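Local atomic coordinates of cytolethal distending toxin protein C (Haemophilus ducreyi, PDB entry 1SR4), a protein that forms part of a tripartite bacterial genotoxin and, as a ricin-like beta-trefoil lectin subunit, probably helps bind carbohydrate on target cells. Residues V66-V71 with T93-I98; P17-L22 with H45-D50; R23-A28 with A141-I146; L112-T117 with L124-C129. All blocks are in the same frame, centred on the assembly; numbering follows the deposited sequence.

Contact 1 of 4, residues V66-V71 with T93-I98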
loop_
_atom_site.group_PDB
_atom_site.type_symbol
_atom_site.label_atom_id
_atom_site.label_comp_id
_atom_site.label_asym_id
_atom_site.label_seq_id
_atom_site.Cartn_x
_atom_site.Cartn_y
_atom_site.Cartn_z
ATOM N N VAL C 66 10.422 -14.960 -5.376
ATOM C CA VAL C 66 9.081 -15.188 -5.899
ATOM C C VAL C 66 9.096 -15.899 -7.245
ATOM O O VAL C 66 10.147 -16.185 -7.819
ATOM C CB VAL C 66 8.300 -13.849 -6.130
ATOM C CG1 VAL C 66 8.277 -13.000 -4.852
ATOM C CG2 VAL C 66 8.936 -13.066 -7.291
ATOM N N GLN C 67 7.898 -16.192 -7.728
ATOM C CA GLN C 67 7.720 -16.774 -9.044
ATOM C C GLN C 67 6.532 -16.003 -9.603
ATOM O O GLN C 67 5.688 -15.532 -8.847
ATOM C CB GLN C 67 7.377 -18.263 -8.967
ATOM C CG GLN C 67 8.511 -19.158 -8.477
ATOM C CD GLN C 67 8.066 -20.606 -8.368
ATOM O OE1 GLN C 67 7.111 -20.907 -7.659
ATOM N NE2 GLN C 67 8.750 -21.504 -9.078
ATOM N N PHE C 68 6.483 -15.856 -10.920
ATOM C CA PHE C 68 5.370 -15.186 -11.569
ATOM C C PHE C 68 4.649 -16.339 -12.267
ATOM O O PHE C 68 5.155 -16.903 -13.237
ATOM C CB PHE C 68 5.890 -14.154 -12.569
ATOM C CG PHE C 68 6.763 -13.097 -11.936
ATOM C CD1 PHE C 68 6.220 -12.150 -11.076
ATOM C CD2 PHE C 68 8.142 -13.098 -12.143
ATOM C CE1 PHE C 68 7.041 -11.216 -10.425
ATOM C CE2 PHE C 68 8.963 -12.170 -11.495
ATOM C CZ PHE C 68 8.412 -11.233 -10.639
ATOM N N LYS C 69 3.471 -16.686 -11.756
ATOM C CA LYS C 69 2.685 -17.802 -12.275
ATOM C C LYS C 69 1.538 -17.421 -13.199
ATOM O O LYS C 69 0.836 -16.432 -12.983
ATOM C CB LYS C 69 2.139 -18.614 -11.093
ATOM C CG LYS C 69 1.285 -19.823 -11.464
ATOM C CD LYS C 69 0.645 -20.421 -10.210
ATOM C CE LYS C 69 -0.413 -21.478 -10.554
ATOM N NZ LYS C 69 -1.459 -20.924 -11.466
ATOM N N VAL C 70 1.354 -18.236 -14.227
ATOM C CA VAL C 70 0.297 -18.052 -15.206
ATOM C C VAL C 70 -1.031 -18.384 -14.541
ATOM O O VAL C 70 -1.128 -19.324 -13.749
ATOM C CB VAL C 70 0.486 -19.005 -16.423
ATOM C CG1 VAL C 70 -0.708 -18.911 -17.369
ATOM C CG2 VAL C 70 1.776 -18.645 -17.170
ATOM N N VAL C 71 -2.054 -17.612 -14.858
ATOM C CA VAL C 71 -3.365 -17.873 -14.290
ATOM C C VAL C 71 -3.910 -19.195 -14.846
ATOM O O VAL C 71 -3.935 -19.395 -16.058
ATOM C CB VAL C 71 -4.359 -16.752 -14.658
ATOM C CG1 VAL C 71 -5.765 -17.113 -14.178
ATOM C CG2 VAL C 71 -3.902 -15.423 -14.029
ATOM N N THR C 93 12.770 -20.313 -12.791
ATOM C CA THR C 93 11.525 -19.611 -12.493
ATOM C C THR C 93 11.495 -18.788 -11.227
ATOM O O THR C 93 10.571 -17.991 -11.044
ATOM C CB THR C 93 10.351 -20.597 -12.429
ATOM O OG1 THR C 93 10.574 -21.533 -11.373
ATOM C CG2 THR C 93 10.241 -21.367 -13.749
ATOM N N VAL C 94 12.483 -18.969 -10.354
ATOM C CA VAL C 94 12.496 -18.209 -9.113
ATOM C C VAL C 94 13.269 -16.909 -9.292
ATOM O O VAL C 94 14.446 -16.906 -9.677
ATOM C CB VAL C 94 13.092 -19.019 -7.957
ATOM C CG1 VAL C 94 13.176 -18.151 -6.684
ATOM C CG2 VAL C 94 12.209 -20.255 -7.689
ATOM N N PHE C 95 12.583 -15.803 -9.035
ATOM C CA PHE C 95 13.199 -14.493 -9.167
ATOM C C PHE C 95 13.247 -13.801 -7.818
ATOM O O PHE C 95 12.711 -14.310 -6.836
ATOM C CB PHE C 95 12.483 -13.680 -10.248
ATOM C CG PHE C 95 12.759 -14.201 -11.629
ATOM C CD1 PHE C 95 13.912 -13.810 -12.321
ATOM C CD2 PHE C 95 11.947 -15.183 -12.187
ATOM C CE1 PHE C 95 14.256 -14.395 -13.541
ATOM C CE2 PHE C 95 12.282 -15.779 -13.412
ATOM C CZ PHE C 95 13.447 -15.380 -14.088
ATOM N N ASN C 96 13.864 -12.630 -7.784
ATOM C CA ASN C 96 14.128 -11.945 -6.528
ATOM C C ASN C 96 13.775 -10.453 -6.551
ATOM O O ASN C 96 14.430 -9.679 -7.240
ATOM C CB ASN C 96 15.626 -12.183 -6.275
ATOM C CG ASN C 96 16.135 -11.604 -4.981
ATOM O OD1 ASN C 96 15.373 -11.204 -4.105
ATOM N ND2 ASN C 96 17.457 -11.573 -4.848
ATOM N N LEU C 97 12.761 -10.058 -5.781
ATOM C CA LEU C 97 12.322 -8.660 -5.730
ATOM C C LEU C 97 13.186 -7.826 -4.789
ATOM O O LEU C 97 13.308 -8.127 -3.612
ATOM C CB LEU C 97 10.853 -8.558 -5.276
ATOM C CG LEU C 97 9.792 -9.383 -6.031
ATOM C CD1 LEU C 97 8.378 -9.032 -5.532
ATOM C CD2 LEU C 97 9.898 -9.107 -7.535
ATOM N N ILE C 98 13.759 -6.762 -5.335
ATOM C CA ILE C 98 14.625 -5.830 -4.607
ATOM C C ILE C 98 13.864 -4.493 -4.520
ATOM O O ILE C 98 13.633 -3.850 -5.539
ATOM C CB ILE C 98 15.952 -5.568 -5.398
ATOM C CG1 ILE C 98 16.745 -6.872 -5.586
ATOM C CG2 ILE C 98 16.779 -4.475 -4.707
ATOM C CD1 ILE C 98 17.062 -7.646 -4.290
HETATM O O HOH W 1 8.589 -17.023 -12.504
#
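V66 and F95 form the bridge at which strands 64-69 and 95-99 of this beta-trefoil domain meet, an example of how brief an antiparallel pairing can be when the chains diverge quickly. V66 N donates to F95 O at 2.8 Å and F95 N returns the bond to V66 O at 2.7 Å; beyond this hydrogen-bonded pair the short segments 66-69 and 95-98 run at 110° to each other.

V66 loses more surface than any other residue here. Both of its methyls lean on L97, with V66 CG2 4.0 Å from L97 CG, and the two side chains cross at about a right angle. F95 offers F68 its CB rather than its ring, at 4.0 Å from F68 CE2, while L97 CD2 meets the same phenyl group at its edge. The F95 ring itself meets that of F77 and packs on I107 of strand 105-109.

Where the backbones part, a water takes over the pairing, accepting from F68 N and donating to T93 O at 2.6 Å. Q67 spans the same gap with its side chain. CG lies beside the backbone N (chi1 -69°) and the chain is extended beyond it, which carries the amide to the end of helix 90-93. There Q67 NE2, also bonded to C87 O, donates to T93 OG1 at 2.9 Å, with the hydroxyl oxygen close to the amide plane.

Contact 2 of 4, residues P17-L22 with H45-D50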
loop_
_atom_site.group_PDB
_atom_site.type_symbol
_atom_site.label_atom_id
_atom_site.label_comp_id
_atom_site.label_asym_id
_atom_site.label_seq_id
_atom_site.Cartn_x
_atom_site.Cartn_y
_atom_site.Cartn_z
ATOM N N PRO C 17 -3.275 -16.115 -4.213
ATOM C CA PRO C 17 -2.221 -15.151 -4.564
ATOM C C PRO C 17 -2.750 -13.910 -5.304
ATOM O O PRO C 17 -3.723 -13.986 -6.058
ATOM C CB PRO C 17 -1.280 -15.978 -5.438
ATOM C CG PRO C 17 -1.468 -17.392 -4.905
ATOM C CD PRO C 17 -2.979 -17.441 -4.783
ATOM N N PRO C 18 -2.111 -12.749 -5.092
ATOM C CA PRO C 18 -2.536 -11.517 -5.753
ATOM C C PRO C 18 -2.247 -11.551 -7.256
ATOM O O PRO C 18 -1.266 -12.160 -7.701
ATOM C CB PRO C 18 -1.723 -10.439 -5.034
ATOM C CG PRO C 18 -0.481 -11.147 -4.658
ATOM C CD PRO C 18 -0.954 -12.505 -4.209
ATOM N N ARG C 19 -3.109 -10.892 -8.022
ATOM C CA ARG C 19 -2.983 -10.814 -9.468
ATOM C C ARG C 19 -2.253 -9.510 -9.820
ATOM O O ARG C 19 -2.544 -8.473 -9.238
ATOM C CB ARG C 19 -4.373 -10.795 -10.102
ATOM C CG ARG C 19 -4.378 -10.955 -11.607
ATOM C CD ARG C 19 -4.122 -12.407 -11.974
ATOM N NE ARG C 19 -5.211 -13.267 -11.513
ATOM C CZ ARG C 19 -6.355 -13.439 -12.167
ATOM N NH1 ARG C 19 -6.573 -12.809 -13.322
ATOM N NH2 ARG C 19 -7.282 -14.252 -11.672
ATOM N N ILE C 20 -1.314 -9.559 -10.763
ATOM C CA ILE C 20 -0.580 -8.358 -11.160
ATOM C C ILE C 20 -0.242 -8.391 -12.647
ATOM O O ILE C 20 -0.450 -9.409 -13.331
ATOM C CB ILE C 20 0.807 -8.279 -10.461
ATOM C CG1 ILE C 20 1.685 -9.418 -11.002
ATOM C CG2 ILE C 20 0.666 -8.391 -8.932
ATOM C CD1 ILE C 20 3.166 -9.343 -10.632
ATOM N N SER C 21 0.258 -7.262 -13.141
ATOM C CA SER C 21 0.803 -7.200 -14.482
ATOM C C SER C 21 2.201 -6.672 -14.134
ATOM O O SER C 21 2.348 -5.852 -13.228
ATOM C CB SER C 21 0.062 -6.234 -15.407
ATOM O OG SER C 21 -0.960 -6.918 -16.130
ATOM N N LEU C 22 3.217 -7.183 -14.815
ATOM C CA LEU C 22 4.597 -6.786 -14.576
ATOM C C LEU C 22 5.027 -5.932 -15.754
ATOM O O LEU C 22 5.062 -6.417 -16.880
ATOM C CB LEU C 22 5.463 -8.045 -14.482
ATOM C CG LEU C 22 6.951 -7.922 -14.145
ATOM C CD1 LEU C 22 7.148 -7.209 -12.810
ATOM C CD2 LEU C 22 7.545 -9.335 -14.078
ATOM N N HIS C 45 -1.474 -11.111 -17.426
ATOM C CA HIS C 45 -1.636 -11.379 -15.992
ATOM C C HIS C 45 -0.709 -12.458 -15.447
ATOM O O HIS C 45 -0.392 -13.432 -16.138
ATOM C CB HIS C 45 -3.069 -11.841 -15.669
ATOM C CG HIS C 45 -4.116 -10.787 -15.849
ATOM N ND1 HIS C 45 -5.304 -10.805 -15.151
ATOM C CD2 HIS C 45 -4.174 -9.707 -16.663
ATOM C CE1 HIS C 45 -6.052 -9.781 -15.529
ATOM N NE2 HIS C 45 -5.390 -9.100 -16.446
ATOM N N TRP C 46 -0.311 -12.272 -14.191
ATOM C CA TRP C 46 0.529 -13.209 -13.454
ATOM C C TRP C 46 0.040 -13.226 -12.023
ATOM O O TRP C 46 -0.499 -12.224 -11.526
ATOM C CB TRP C 46 1.991 -12.767 -13.417
ATOM C CG TRP C 46 2.608 -12.594 -14.760
ATOM C CD1 TRP C 46 2.702 -11.440 -15.478
ATOM C CD2 TRP C 46 3.231 -13.613 -15.545
ATOM N NE1 TRP C 46 3.356 -11.680 -16.668
ATOM C CE2 TRP C 46 3.691 -13.007 -16.729
ATOM C CE3 TRP C 46 3.451 -14.981 -15.356
ATOM C CZ2 TRP C 46 4.358 -13.725 -17.730
ATOM C CZ3 TRP C 46 4.113 -15.689 -16.336
ATOM C CH2 TRP C 46 4.562 -15.060 -17.512
ATOM N N GLU C 47 0.225 -14.367 -11.370
ATOM C CA GLU C 47 -0.108 -14.512 -9.964
ATOM C C GLU C 47 1.245 -14.421 -9.278
ATOM O O GLU C 47 2.208 -15.085 -9.687
ATOM C CB GLU C 47 -0.745 -15.875 -9.689
ATOM C CG GLU C 47 -2.068 -16.052 -10.427
ATOM C CD GLU C 47 -2.647 -17.442 -10.267
ATOM O OE1 GLU C 47 -1.873 -18.381 -9.967
ATOM O OE2 GLU C 47 -3.872 -17.593 -10.463
ATOM N N LEU C 48 1.327 -13.594 -8.242
ATOM C CA LEU C 48 2.583 -13.425 -7.546
ATOM C C LEU C 48 2.634 -14.394 -6.381
ATOM O O LEU C 48 1.836 -14.284 -5.471
ATOM C CB LEU C 48 2.710 -11.979 -7.044
ATOM C CG LEU C 48 4.040 -11.609 -6.371
ATOM C CD1 LEU C 48 5.151 -11.611 -7.429
ATOM C CD2 LEU C 48 3.940 -10.215 -5.718
ATOM N N ILE C 49 3.564 -15.345 -6.403
ATOM C CA ILE C 49 3.656 -16.296 -5.302
ATOM C C ILE C 49 5.060 -16.291 -4.700
ATOM O O ILE C 49 6.048 -16.164 -5.417
ATOM C CB ILE C 49 3.270 -17.729 -5.764
ATOM C CG1 ILE C 49 4.248 -18.232 -6.817
ATOM C CG2 ILE C 49 1.860 -17.737 -6.362
ATOM C CD1 ILE C 49 5.432 -18.957 -6.220
ATOM N N ASP C 50 5.153 -16.414 -3.382
ATOM C CA ASP C 50 6.461 -16.397 -2.733
ATOM C C ASP C 50 7.121 -17.761 -2.763
ATOM O O ASP C 50 6.471 -18.766 -2.501
ATOM C CB ASP C 50 6.338 -15.941 -1.276
ATOM C CG ASP C 50 5.873 -14.503 -1.154
ATOM O OD1 ASP C 50 5.739 -13.836 -2.200
ATOM O OD2 ASP C 50 5.645 -14.040 -0.022
HETATM O O HOH W 2 -5.495 -15.722 -9.452
#
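I20 and W46 pair at the tight centre of this contact, where W46 O accepts from I20 N at 2.9 Å and I20 O accepts from W46 N at 3.0 Å. A third backbone bond, L48 N to P18 O at 3.0 Å, extends the antiparallel register past the R19-E47 pair. Apolar groups pack alongside: I20 CG1 rests 4.1 Å from W46 CB, and the P18 ring crosses the L48 side chain obliquely. L48 O, with P17 CB and P18 CD both 3.5 Å away, is buried here and has no partner in the model. At the partly exposed end P17 lies alongside I49, its CG 3.6 Å from I49 CG2.

The face carrying R19 and E47 is looser, polar and partly exposed. R19 sends CG away from its own N, beside the carbonyl carbon (chi1 -170°), then bends at both following torsions, turning its guanidinium group back to H45. NH1 of R19 donates to H45 ND1 at 3.0 Å, edge to edge although the two planes stand 51° apart; H45 NE2 is bonded to F150 O. The charged ends of R19 and E47 do not touch; a water joins them, accepting from R19 NH2 and donating to E47 OE2 at 2.7 Å, while E47 OE1 makes a salt bridge with K69.

Within the trefoil barrel, strand 46-50 lies between 19-24 and 64-69, with W46 and L48 packing on F68; beyond strand 19-24 comes strand 144-147.

Contact 3 of 4, residues R23-A28 with A141-I146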
loop_
_atom_site.group_PDB
_atom_site.type_symbol
_atom_site.label_atom_id
_atom_site.label_comp_id
_atom_site.label_asym_id
_atom_site.label_seq_id
_atom_site.Cartn_x
_atom_site.Cartn_y
_atom_site.Cartn_z
ATOM N N ARG C 23 5.358 -4.668 -15.492
ATOM C CA ARG C 23 5.744 -3.748 -16.549
ATOM C C ARG C 23 7.123 -3.113 -16.371
ATOM O O ARG C 23 7.505 -2.728 -15.274
ATOM C CB ARG C 23 4.730 -2.592 -16.659
ATOM C CG ARG C 23 3.308 -2.971 -17.047
ATOM C CD ARG C 23 2.425 -1.735 -17.033
ATOM N NE ARG C 23 1.021 -2.020 -17.308
ATOM C CZ ARG C 23 0.422 -1.820 -18.483
ATOM N NH1 ARG C 23 1.107 -1.328 -19.512
ATOM N NH2 ARG C 23 -0.871 -2.108 -18.627
ATOM N N SER C 24 7.852 -2.987 -17.465
ATOM C CA SER C 24 9.147 -2.314 -17.430
ATOM C C SER C 24 8.797 -0.839 -17.268
ATOM O O SER C 24 7.900 -0.347 -17.953
ATOM C CB SER C 24 9.873 -2.485 -18.766
ATOM O OG SER C 24 10.866 -1.480 -18.920
ATOM N N LEU C 25 9.483 -0.122 -16.388
ATOM C CA LEU C 25 9.163 1.289 -16.241
ATOM C C LEU C 25 9.732 2.099 -17.392
ATOM O O LEU C 25 9.388 3.267 -17.571
ATOM C CB LEU C 25 9.674 1.840 -14.914
ATOM C CG LEU C 25 8.963 1.237 -13.702
ATOM C CD1 LEU C 25 9.246 2.124 -12.488
ATOM C CD2 LEU C 25 7.449 1.156 -13.959
ATOM N N LEU C 26 10.588 1.472 -18.189
ATOM C CA LEU C 26 11.153 2.169 -19.329
ATOM C C LEU C 26 10.224 2.031 -20.538
ATOM O O LEU C 26 9.911 3.014 -21.184
ATOM C CB LEU C 26 12.547 1.613 -19.660
ATOM C CG LEU C 26 13.322 2.333 -20.774
ATOM C CD1 LEU C 26 14.838 2.074 -20.611
ATOM C CD2 LEU C 26 12.837 1.830 -22.147
ATOM N N THR C 27 9.790 0.811 -20.848
ATOM C CA THR C 27 8.899 0.599 -21.996
ATOM C C THR C 27 7.407 0.642 -21.645
ATOM O O THR C 27 6.569 0.852 -22.527
ATOM C CB THR C 27 9.132 -0.771 -22.666
ATOM O OG1 THR C 27 8.631 -1.807 -21.808
ATOM C CG2 THR C 27 10.636 -0.998 -22.938
ATOM N N ALA C 28 7.087 0.418 -20.371
ATOM C CA ALA C 28 5.694 0.378 -19.901
ATOM C C ALA C 28 4.943 -0.834 -20.464
ATOM O O ALA C 28 3.738 -0.969 -20.262
ATOM C CB ALA C 28 4.944 1.658 -20.280
ATOM N N ALA C 141 15.764 1.297 -17.059
ATOM C CA ALA C 141 15.958 0.025 -17.761
ATOM C C ALA C 141 15.998 -1.161 -16.792
ATOM O O ALA C 141 15.671 -2.285 -17.164
ATOM C CB ALA C 141 17.259 0.079 -18.608
ATOM N N TYR C 142 16.375 -0.891 -15.542
ATOM C CA TYR C 142 16.475 -1.911 -14.497
ATOM C C TYR C 142 15.252 -1.971 -13.609
ATOM O O TYR C 142 15.170 -2.834 -12.745
ATOM C CB TYR C 142 17.652 -1.596 -13.567
ATOM C CG TYR C 142 19.000 -1.739 -14.196
ATOM C CD1 TYR C 142 19.782 -2.858 -13.943
ATOM C CD2 TYR C 142 19.475 -0.778 -15.074
ATOM C CE1 TYR C 142 21.018 -3.027 -14.559
ATOM C CE2 TYR C 142 20.705 -0.927 -15.697
ATOM C CZ TYR C 142 21.470 -2.054 -15.434
ATOM O OH TYR C 142 22.685 -2.206 -16.044
ATOM N N GLN C 143 14.323 -1.042 -13.817
ATOM C CA GLN C 143 13.145 -0.909 -12.974
ATOM C C GLN C 143 11.870 -1.527 -13.485
ATOM O O GLN C 143 11.545 -1.423 -14.660
ATOM C CB GLN C 143 12.898 0.569 -12.705
ATOM C CG GLN C 143 14.091 1.312 -12.084
ATOM C CD GLN C 143 13.734 2.754 -11.811
ATOM O OE1 GLN C 143 12.601 3.052 -11.424
ATOM N NE2 GLN C 143 14.693 3.658 -11.991
ATOM N N TRP C 144 11.129 -2.124 -12.560
ATOM C CA TRP C 144 9.882 -2.799 -12.859
ATOM C C TRP C 144 8.728 -2.354 -11.969
ATOM O O TRP C 144 8.909 -2.088 -10.779
ATOM C CB TRP C 144 10.101 -4.302 -12.693
ATOM C CG TRP C 144 11.133 -4.774 -13.663
ATOM C CD1 TRP C 144 12.490 -4.763 -13.503
ATOM C CD2 TRP C 144 10.890 -5.159 -15.014
ATOM N NE1 TRP C 144 13.108 -5.107 -14.688
ATOM C CE2 TRP C 144 12.148 -5.353 -15.631
ATOM C CE3 TRP C 144 9.724 -5.350 -15.769
ATOM C CZ2 TRP C 144 12.274 -5.731 -16.977
ATOM C CZ3 TRP C 144 9.848 -5.720 -17.105
ATOM C CH2 TRP C 144 11.114 -5.906 -17.694
ATOM N N GLY C 145 7.538 -2.285 -12.548
ATOM C CA GLY C 145 6.374 -1.926 -11.758
ATOM C C GLY C 145 5.541 -3.178 -11.546
ATOM O O GLY C 145 5.265 -3.899 -12.504
ATOM N N ILE C 146 5.193 -3.475 -10.297
ATOM C CA ILE C 146 4.342 -4.627 -9.982
ATOM C C ILE C 146 3.010 -3.900 -9.832
ATOM O O ILE C 146 2.717 -3.334 -8.784
ATOM C CB ILE C 146 4.758 -5.300 -8.646
ATOM C CG1 ILE C 146 6.080 -6.068 -8.814
ATOM C CG2 ILE C 146 3.721 -6.359 -8.236
ATOM C CD1 ILE C 146 7.207 -5.244 -9.338
HETATM O O HOH W 3 12.691 -2.095 -17.074
#
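R23 and G145 pair the first and last strands of the beta-trefoil barrel, 19-24 and 144-147, showing how residues more than a hundred positions apart help to close such a fold. Three backbone bonds join the two segments: R23 N donates to G145 O at 3.1 Å, G145 N to R23 O at 2.8 Å, and L25 N to Q143 O at 3.0 Å.

Local polar bonds shape the turn after strand 19-24. S24 OG accepts from L26 N and from T27 N, an ST turn combined with an ST motif. R23 NH1 donates to A28 O at 2.8 Å, tying the strand to the end of the turn, while R23 NH2 bonds to Q66 of the subunit A chain.

Among the apolar contacts, L26 CD1 touches A141 CB at 3.7 Å, and L25 CD2 packs against the G145 backbone, beside N and CA. The last is a CH-pi contact: S24 CB lies over the six-membered ring of W144, 4.0 Å from its centroid.

Contact 4 of 4, residues L112-T117 with L124-C129; sequences LGFCIT and LKLEPC
C115 and E127 exchange a pair of backbone bonds, each at 2.9 Å between the N of one and the O of the other, in this disulfide-bearing beta hairpin. T117 and K125 exchange another pair, so that four bonds align strands 115-117 and 125-127. On the same face the T117 and E127 side chains cross at about a right angle; T117 chi1 of 62° turns OG1 to E127 OE2, a hydrogen bond whose 2.5 Å is doubtfully short.

Beside these bonds the covalent link C115 SG-C129 SG locks the open end of the hairpin, with a near-perpendicular disulfide torsion of 84°. A water there donates to G113 O and accepts from C129 N at 2.8 Å.

On the face opposite the disulfide, I116 CG1 meets L126 CD1 at 3.6 Å and I116 CG2 meets L124 CD1, while I116 also packs on F77. At the outer edge the F114 ring has L112 CB over one face and, over the other, P128 CG, 4.0 Å from the ring centroid.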
loop_
_atom_site.group_PDB
_atom_site.type_symbol
_atom_site.label_atom_id
_atom_site.label_comp_id
_atom_site.label_asym_id
_atom_site.label_seq_id
_atom_site.Cartn_x
_atom_site.Cartn_y
_atom_site.Cartn_z
ATOM N N LEU C 112 21.588 -17.008 -10.419
ATOM C CA LEU C 112 22.811 -16.285 -10.763
ATOM C C LEU C 112 22.998 -14.920 -10.130
ATOM O O LEU C 112 24.120 -14.389 -10.112
ATOM C CB LEU C 112 22.890 -16.119 -12.285
ATOM C CG LEU C 112 22.844 -17.399 -13.125
ATOM C CD1 LEU C 112 22.647 -17.041 -14.598
ATOM C CD2 LEU C 112 24.124 -18.188 -12.933
ATOM N N GLY C 113 21.910 -14.336 -9.631
ATOM C CA GLY C 113 22.020 -13.019 -9.043
ATOM C C GLY C 113 22.163 -11.949 -10.117
ATOM O O GLY C 113 22.681 -10.868 -9.846
ATOM N N PHE C 114 21.726 -12.251 -11.340
ATOM C CA PHE C 114 21.774 -11.290 -12.448
ATOM C C PHE C 114 20.486 -10.454 -12.374
ATOM O O PHE C 114 19.525 -10.862 -11.724
ATOM C CB PHE C 114 21.796 -12.000 -13.804
ATOM C CG PHE C 114 23.130 -12.600 -14.184
ATOM C CD1 PHE C 114 24.176 -12.682 -13.280
ATOM C CD2 PHE C 114 23.316 -13.118 -15.463
ATOM C CE1 PHE C 114 25.384 -13.278 -13.635
ATOM C CE2 PHE C 114 24.520 -13.717 -15.829
ATOM C CZ PHE C 114 25.554 -13.795 -14.910
ATOM N N CYS C 115 20.461 -9.311 -13.063
ATOM C CA CYS C 115 19.294 -8.419 -13.066
ATOM C C CYS C 115 18.509 -8.488 -14.377
ATOM O O CYS C 115 19.087 -8.594 -15.451
ATOM C CB CYS C 115 19.733 -6.958 -12.880
ATOM S SG CYS C 115 20.411 -6.452 -11.266
ATOM N N ILE C 116 17.185 -8.406 -14.293
ATOM C CA ILE C 116 16.356 -8.407 -15.490
ATOM C C ILE C 116 16.275 -6.957 -15.944
ATOM O O ILE C 116 15.924 -6.076 -15.162
ATOM C CB ILE C 116 14.915 -8.896 -15.189
ATOM C CG1 ILE C 116 14.949 -10.352 -14.727
ATOM C CG2 ILE C 116 14.028 -8.714 -16.432
ATOM C CD1 ILE C 116 13.557 -10.955 -14.498
ATOM N N THR C 117 16.588 -6.702 -17.204
ATOM C CA THR C 117 16.547 -5.333 -17.716
ATOM C C THR C 117 15.784 -5.275 -19.035
ATOM O O THR C 117 15.590 -6.298 -19.701
ATOM C CB THR C 117 17.970 -4.785 -17.996
ATOM O OG1 THR C 117 18.599 -5.593 -19.001
ATOM C CG2 THR C 117 18.812 -4.794 -16.735
ATOM N N LEU C 124 14.301 -7.894 -23.523
ATOM C CA LEU C 124 14.208 -8.411 -22.171
ATOM C C LEU C 124 15.352 -9.373 -21.955
ATOM O O LEU C 124 15.410 -10.421 -22.586
ATOM C CB LEU C 124 12.877 -9.142 -21.970
ATOM C CG LEU C 124 12.496 -9.526 -20.536
ATOM C CD1 LEU C 124 12.271 -8.262 -19.724
ATOM C CD2 LEU C 124 11.221 -10.368 -20.526
ATOM N N LYS C 125 16.271 -9.020 -21.067
ATOM C CA LYS C 125 17.388 -9.901 -20.810
ATOM C C LYS C 125 17.781 -9.932 -19.351
ATOM O O LYS C 125 17.350 -9.095 -18.558
ATOM C CB LYS C 125 18.582 -9.513 -21.676
ATOM C CG LYS C 125 18.821 -8.030 -21.790
ATOM C CD LYS C 125 19.734 -7.720 -22.982
ATOM C CE LYS C 125 19.129 -8.223 -24.292
ATOM N NZ LYS C 125 19.987 -7.933 -25.483
ATOM N N LEU C 126 18.592 -10.930 -19.024
ATOM C CA LEU C 126 19.084 -11.159 -17.680
ATOM C C LEU C 126 20.587 -10.927 -17.758
ATOM O O LEU C 126 21.323 -11.754 -18.306
ATOM C CB LEU C 126 18.770 -12.600 -17.292
ATOM C CG LEU C 126 18.934 -13.090 -15.862
ATOM C CD1 LEU C 126 17.984 -12.357 -14.937
ATOM C CD2 LEU C 126 18.656 -14.587 -15.843
ATOM N N GLU C 127 21.045 -9.801 -17.225
ATOM C CA GLU C 127 22.469 -9.471 -17.298
ATOM C C GLU C 127 23.165 -9.228 -15.969
ATOM O O GLU C 127 22.534 -8.867 -14.971
ATOM C CB GLU C 127 22.662 -8.240 -18.179
ATOM C CG GLU C 127 21.860 -7.027 -17.744
ATOM C CD GLU C 127 22.063 -5.818 -18.662
ATOM O OE1 GLU C 127 23.213 -5.338 -18.787
ATOM O OE2 GLU C 127 21.072 -5.342 -19.255
ATOM N N PRO C 128 24.493 -9.405 -15.948
ATOM C CA PRO C 128 25.279 -9.198 -14.730
ATOM C C PRO C 128 25.074 -7.771 -14.245
ATOM O O PRO C 128 25.041 -6.840 -15.041
ATOM C CB PRO C 128 26.718 -9.424 -15.201
ATOM C CG PRO C 128 26.564 -10.349 -16.366
ATOM C CD PRO C 128 25.363 -9.793 -17.073
ATOM N N CYS C 129 24.923 -7.591 -12.943
ATOM C CA CYS C 129 24.757 -6.251 -12.423
ATOM C C CYS C 129 25.619 -6.046 -11.193
ATOM O O CYS C 129 25.237 -5.319 -10.282
ATOM C CB CYS C 129 23.271 -5.944 -12.123
ATOM S SG CYS C 129 22.308 -7.224 -11.239
HETATM O O HOH W 4 25.026 -9.525 -10.928
#

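How the contacts relate
Together the contacts show how neighbouring strands of a trefoil barrel are joined. Contacts 1 and 2, with centres 8 Å apart, meet directly where Q67 N approaches I49 O at 3.0 Å, a probable hydrogen bond. Contacts 2 and 3 share strand 19-24, and I20 CG2 lies 3.7 Å from I146 CG2. Contact 4 is a hairpin tied to the barrel: W144 NE1 of contact 3 probably bonds to I116 O at 3.0 Å, and I116 CD1 touches F95 CD1 of contact 1 at 3.6 Å. Contacts 1 and 2 both reach I25 of the protein B chain, and contact 1 also touches subunit A; contact 3 mainly meets subunit A but also bonds to protein B, and contact 4 touches neither.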